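Local coordinates for protein Cif-like 1 (Burkholderia cenocepacia, PDB 7JQY) that probably acts as a hydrolase, being a Cif-like epoxide hydrolase of the alpha/beta hydrolase fold that assembles as an octamer, at residues R106-V109 with H110-A114; Q166-H169 with F170-Q174. The protein carries 1 engineered substitution. All blocks are in the same frame, centred on the assembly; numbering follows the deposited sequence.

Contact 1 of 2, residues R106-V109 with H110-A114; sequences RALV and HQLGA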
loop_
_atom_site.group_PDB
_atom_site.type_symbol
_atom_site.label_atom_id
_atom_site.label_comp_id
_atom_site.label_asym_id
_atom_site.label_seq_id
_atom_site.Cartn_x
_atom_site.Cartn_y
_atom_site.Cartn_z
ATOM N N ARG B 106 -10.063 11.279 -39.701
ATOM C CA ARG B 106 -10.187 11.316 -41.152
ATOM C C ARG B 106 -9.338 10.235 -41.818
ATOM O O ARG B 106 -9.788 9.586 -42.767
ATOM C CB ARG B 106 -9.811 12.701 -41.668
ATOM C CG ARG B 106 -9.961 12.849 -43.160
ATOM C CD ARG B 106 -9.821 14.292 -43.555
ATOM N NE ARG B 106 -9.993 14.482 -44.987
ATOM C CZ ARG B 106 -9.000 14.786 -45.813
ATOM N NH1 ARG B 106 -7.753 14.836 -45.358
ATOM N NH2 ARG B 106 -9.247 14.954 -47.107
ATOM N N ALA B 107 -8.112 10.030 -41.341
ATOM C CA ALA B 107 -7.255 9.010 -41.945
ATOM C C ALA B 107 -7.861 7.620 -41.808
ATOM O O ALA B 107 -7.791 6.813 -42.740
ATOM C CB ALA B 107 -5.863 9.049 -41.316
ATOM N N LEU B 108 -8.513 7.344 -40.674
ATOM C CA LEU B 108 -9.143 6.044 -40.465
ATOM C C LEU B 108 -10.370 5.872 -41.355
ATOM O O LEU B 108 -10.607 4.784 -41.887
ATOM C CB LEU B 108 -9.533 5.898 -38.989
ATOM C CG LEU B 108 -10.343 4.690 -38.500
ATOM C CD1 LEU B 108 -10.034 4.422 -37.031
ATOM C CD2 LEU B 108 -11.845 4.858 -38.693
ATOM N N VAL B 109 -11.158 6.933 -41.531
ATOM C CA VAL B 109 -12.306 6.856 -42.431
ATOM C C VAL B 109 -11.839 6.606 -43.857
ATOM O O VAL B 109 -12.444 5.825 -44.603
ATOM C CB VAL B 109 -13.148 8.144 -42.345
ATOM C CG1 VAL B 109 -14.189 8.159 -43.455
ATOM C CG2 VAL B 109 -13.800 8.281 -40.972
ATOM N N HIS B 110 -10.760 7.278 -44.262
ATOM C CA HIS B 110 -10.229 7.071 -45.602
ATOM C C HIS B 110 -9.686 5.658 -45.774
ATOM O O HIS B 110 -9.826 5.073 -46.851
ATOM C CB HIS B 110 -9.170 8.131 -45.900
ATOM C CG HIS B 110 -9.743 9.504 -46.085
ATOM N ND1 HIS B 110 -9.153 10.459 -46.885
ATOM C CD2 HIS B 110 -10.868 10.075 -45.585
ATOM C CE1 HIS B 110 -9.883 11.562 -46.863
ATOM N NE2 HIS B 110 -10.929 11.355 -46.081
ATOM N N GLN B 111 -9.097 5.082 -44.722
ATOM C CA GLN B 111 -8.613 3.710 -44.821
ATOM C C GLN B 111 -9.755 2.717 -44.957
ATOM O O GLN B 111 -9.560 1.644 -45.535
ATOM C CB GLN B 111 -7.772 3.337 -43.601
ATOM C CG GLN B 111 -6.363 3.861 -43.607
ATOM C CD GLN B 111 -5.505 3.145 -42.585
ATOM O OE1 GLN B 111 -5.934 2.149 -41.996
ATOM N NE2 GLN B 111 -4.298 3.657 -42.352
ATOM N N LEU B 112 -10.949 3.060 -44.482
ATOM C CA LEU B 112 -12.092 2.174 -44.618
ATOM C C LEU B 112 -12.812 2.368 -45.937
ATOM O O LEU B 112 -13.860 1.751 -46.155
ATOM C CB LEU B 112 -13.069 2.393 -43.460
ATOM C CG LEU B 112 -12.539 1.947 -42.101
ATOM C CD1 LEU B 112 -13.559 2.173 -41.011
ATOM C CD2 LEU B 112 -12.147 0.483 -42.172
ATOM N N GLY B 113 -12.262 3.184 -46.832
ATOM C CA GLY B 113 -12.836 3.335 -48.147
ATOM C C GLY B 113 -13.904 4.393 -48.249
ATOM O O GLY B 113 -14.506 4.542 -49.318
ATOM N N ALA B 114 -14.184 5.115 -47.174
ATOM C CA ALA B 114 -15.237 6.110 -47.230
ATOM C C ALA B 114 -14.661 7.500 -47.460
ATOM O O ALA B 114 -13.496 7.786 -47.172
ATOM C CB ALA B 114 -16.068 6.103 -45.943
#
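One face of the R106 guanidinium takes CE1 of the H110 ring, which stands 3.2 Å above the guanidinium plane and off toward its rim. The two planes are turned 67° apart, so the imidazole points into that face and does not stack on it. Around the H110 ring, V109 C lies at the edge and R106 O approaches obliquely. The R106 side chain slants outward as an extended rod, tilted slightly toward the helix C-terminus: with CG opposite the backbone N (chi1 -178°), CG comes 3.4 Å from H110 NE2, and the chain beyond carries the guanidinium past CE1. E139 takes both groups, one carboxylate oxygen in a salt bridge with R106 NH2 and the other hydrogen-bonded to H110 NE2. On another side of the helix, L108 and L112 run side by side, CD2 to CD1 at 3.9 Å, against strand 37-43. V109 CG1 meets A114 CB at 3.7 Å, and both side chains touch M50 of strand 50-54. The helical ladder runs from H110 N to R106 O (2.9 Å) and from Q111 N to A107 O (2.9 Å), then closes in a Schellman motif. In it A114 N binds V109 O at 3.2 Å and G113 N binds H110 O at 3.1 Å, while G113, with phi 88°, turns the chain off the helix toward strand 117-122. The chemistry divides by face: apolar groups seal the helix end to the sheet, while on the partly exposed flank E139 would favour a protonated H110, the guanidinium would oppose it, and the shared carboxylate probably limits rotation of both side chains.

Contact 2 of 2, residues Q166-H169 with F170-Q174; sequences QIWH and FGLHQ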
loop_
_atom_site.group_PDB
_atom_site.type_symbol
_atom_site.label_atom_id
_atom_site.label_comp_id
_atom_site.label_asym_id
_atom_site.label_seq_id
_atom_site.Cartn_x
_atom_site.Cartn_y
_atom_site.Cartn_z
ATOM N N GLN B 166 -18.960 23.409 -12.703
ATOM C CA GLN B 166 -18.926 22.149 -13.434
ATOM C C GLN B 166 -17.658 21.961 -14.257
ATOM O O GLN B 166 -17.486 20.893 -14.851
ATOM C CB GLN B 166 -20.136 22.052 -14.367
ATOM C CG GLN B 166 -21.471 22.252 -13.673
ATOM C CD GLN B 166 -21.967 20.994 -12.992
ATOM O OE1 GLN B 166 -22.365 20.038 -13.652
ATOM N NE2 GLN B 166 -21.947 20.989 -11.659
ATOM N N ILE B 167 -16.775 22.959 -14.306
ATOM C CA ILE B 167 -15.490 22.813 -14.978
ATOM C C ILE B 167 -14.367 23.012 -13.972
ATOM O O ILE B 167 -13.250 23.384 -14.342
ATOM C CB ILE B 167 -15.364 23.785 -16.171
ATOM C CG1 ILE B 167 -15.480 25.237 -15.708
ATOM C CG2 ILE B 167 -16.435 23.492 -17.213
ATOM C CD1 ILE B 167 -15.043 26.241 -16.758
ATOM N N TRP B 168 -14.639 22.715 -12.698
ATOM C CA TRP B 168 -13.599 22.793 -11.677
ATOM C C TRP B 168 -12.372 21.975 -12.059
ATOM O O TRP B 168 -11.243 22.334 -11.702
ATOM C CB TRP B 168 -14.146 22.299 -10.334
ATOM C CG TRP B 168 -14.369 20.799 -10.283
ATOM C CD1 TRP B 168 -15.537 20.133 -10.528
ATOM C CD2 TRP B 168 -13.388 19.789 -9.985
ATOM N NE1 TRP B 168 -15.346 18.774 -10.402
ATOM C CE2 TRP B 168 -14.038 18.537 -10.072
ATOM C CE3 TRP B 168 -12.027 19.821 -9.660
ATOM C CZ2 TRP B 168 -13.376 17.334 -9.836
ATOM C CZ3 TRP B 168 -11.367 18.619 -9.432
ATOM C CH2 TRP B 168 -12.045 17.395 -9.519
ATOM N N HIS B 169 -12.576 20.877 -12.788
ATOM C CA HIS B 169 -11.522 19.918 -13.072
ATOM C C HIS B 169 -10.588 20.367 -14.186
ATOM O O HIS B 169 -9.549 19.730 -14.387
ATOM C CB HIS B 169 -12.151 18.560 -13.406
ATOM C CG HIS B 169 -13.042 18.588 -14.607
ATOM N ND1 HIS B 169 -14.247 19.259 -14.628
ATOM C CD2 HIS B 169 -12.902 18.023 -15.831
ATOM C CE1 HIS B 169 -14.807 19.114 -15.816
ATOM N NE2 HIS B 169 -14.011 18.367 -16.566
ATOM N N PHE B 170 -10.935 21.428 -14.918
ATOM C CA PHE B 170 -10.042 21.948 -15.947
ATOM C C PHE B 170 -8.681 22.290 -15.355
ATOM O O PHE B 170 -7.635 21.969 -15.935
ATOM C CB PHE B 170 -10.654 23.186 -16.610
ATOM C CG PHE B 170 -11.706 22.879 -17.645
ATOM C CD1 PHE B 170 -12.397 21.678 -17.627
ATOM C CD2 PHE B 170 -12.003 23.799 -18.636
ATOM C CE1 PHE B 170 -13.363 21.400 -18.582
ATOM C CE2 PHE B 170 -12.964 23.527 -19.594
ATOM C CZ PHE B 170 -13.645 22.326 -19.566
ATOM N N GLY B 171 -8.676 22.965 -14.204
ATOM C CA GLY B 171 -7.413 23.310 -13.570
ATOM C C GLY B 171 -6.581 22.090 -13.212
ATOM O O GLY B 171 -5.412 21.989 -13.592
ATOM N N LEU B 172 -7.171 21.152 -12.462
ATOM C CA LEU B 172 -6.427 19.974 -12.024
ATOM C C LEU B 172 -5.898 19.186 -13.212
ATOM O O LEU B 172 -4.728 18.802 -13.245
ATOM C CB LEU B 172 -7.307 19.086 -11.143
ATOM C CG LEU B 172 -6.702 17.707 -10.855
ATOM C CD1 LEU B 172 -5.435 17.841 -10.027
ATOM C CD2 LEU B 172 -7.700 16.779 -10.169
ATOM N N HIS B 173 -6.757 18.924 -14.198
ATOM C CA HIS B 173 -6.332 18.134 -15.343
ATOM C C HIS B 173 -5.212 18.818 -16.105
ATOM O O HIS B 173 -4.413 18.148 -16.766
ATOM C CB HIS B 173 -7.515 17.864 -16.262
ATOM C CG HIS B 173 -8.505 16.905 -15.687
ATOM N ND1 HIS B 173 -9.522 16.352 -16.431
ATOM C CD2 HIS B 173 -8.633 16.402 -14.435
ATOM C CE1 HIS B 173 -10.240 15.552 -15.662
ATOM N NE2 HIS B 173 -9.719 15.562 -14.448
ATOM N N GLN B 174 -5.115 20.140 -16.010
ATOM C CA GLN B 174 -4.062 20.842 -16.726
ATOM C C GLN B 174 -2.744 20.872 -15.967
ATOM O O GLN B 174 -1.767 21.402 -16.500
ATOM C CB GLN B 174 -4.513 22.265 -17.065
ATOM C CG GLN B 174 -5.412 22.340 -18.283
ATOM C CD GLN B 174 -6.073 23.705 -18.438
ATOM O OE1 GLN B 174 -6.060 24.513 -17.518
ATOM N NE2 GLN B 174 -6.668 23.949 -19.594
HETATM O O HOH W 1 -9.012 22.276 -9.954
HETATM O O HOH W 2 -10.546 25.162 -13.141
#
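H169 holds its CG between the backbone N and the carbonyl carbon (chi1 61°), whereas F170 and H173 both place CG beside their own backbone N; these settings gather the three rings into an aromatic cluster. The middle ring, H169, serves both neighbours. F170 turns its CD1-CE1 edge over one face of H169 in a T-shaped pair, centroids 5.1 Å apart and planes at 80°. H169 in turn sends its own edge, through CD2, toward the face of H173, with CD2 3.6 Å from H173 CE1 and the planes at 74°. H169 CB also lies over that H173 face as a CH-pi contact. I167 covers F170: its CB sits 3.8 Å from the centroid of the F170 ring, almost on the ring normal, and CG2 reaches on toward CZ. Two backbone bonds accompany the rings. F170 N bonds to I167 O at 3.1 Å from well above the carbonyl plane, and H173 N makes a regular helical bond to H169 O at 2.9 Å. W168 O, at the first turn, is served by two waters: one links it to G171 N (water to N 3.1 Å), the other more weakly to L172 N. W168 CZ3 and L172 CD2 lie alongside each other at 4.2 Å, and both residues pack on a second subunit. Within the chain, H173 NE2 is hydrogen-bonded to Y190 of helix 187-198, and its ring meets W57, in the loop after strand 50-54, edge-to-face. F170 leans on F231 and H169 on F194, so helix 169-173 is wedged among the helices inserted between strands 140-146 and 250-255.

How the contacts relate
The two contacts lie on opposite sides of the chain's centre, about 34 Å apart between centres, and they share no helix or strand. Contact 1 ends a helix of the beta-alpha-beta crossover from strand 77-82 to strand 117-122, packed on the central sheet; contact 2 joins a loop to the short helix 169-173 in the helical insertion characteristic of a cap. Both are partly buried. In contact 1 aliphatic groups face strands and the polar flank is held by a carboxylate, with no other subunit touching it. Contact 2 relies on rings and waters and takes part in a subunit interface, with the H169 side chain near what is probably the nucleophile turn.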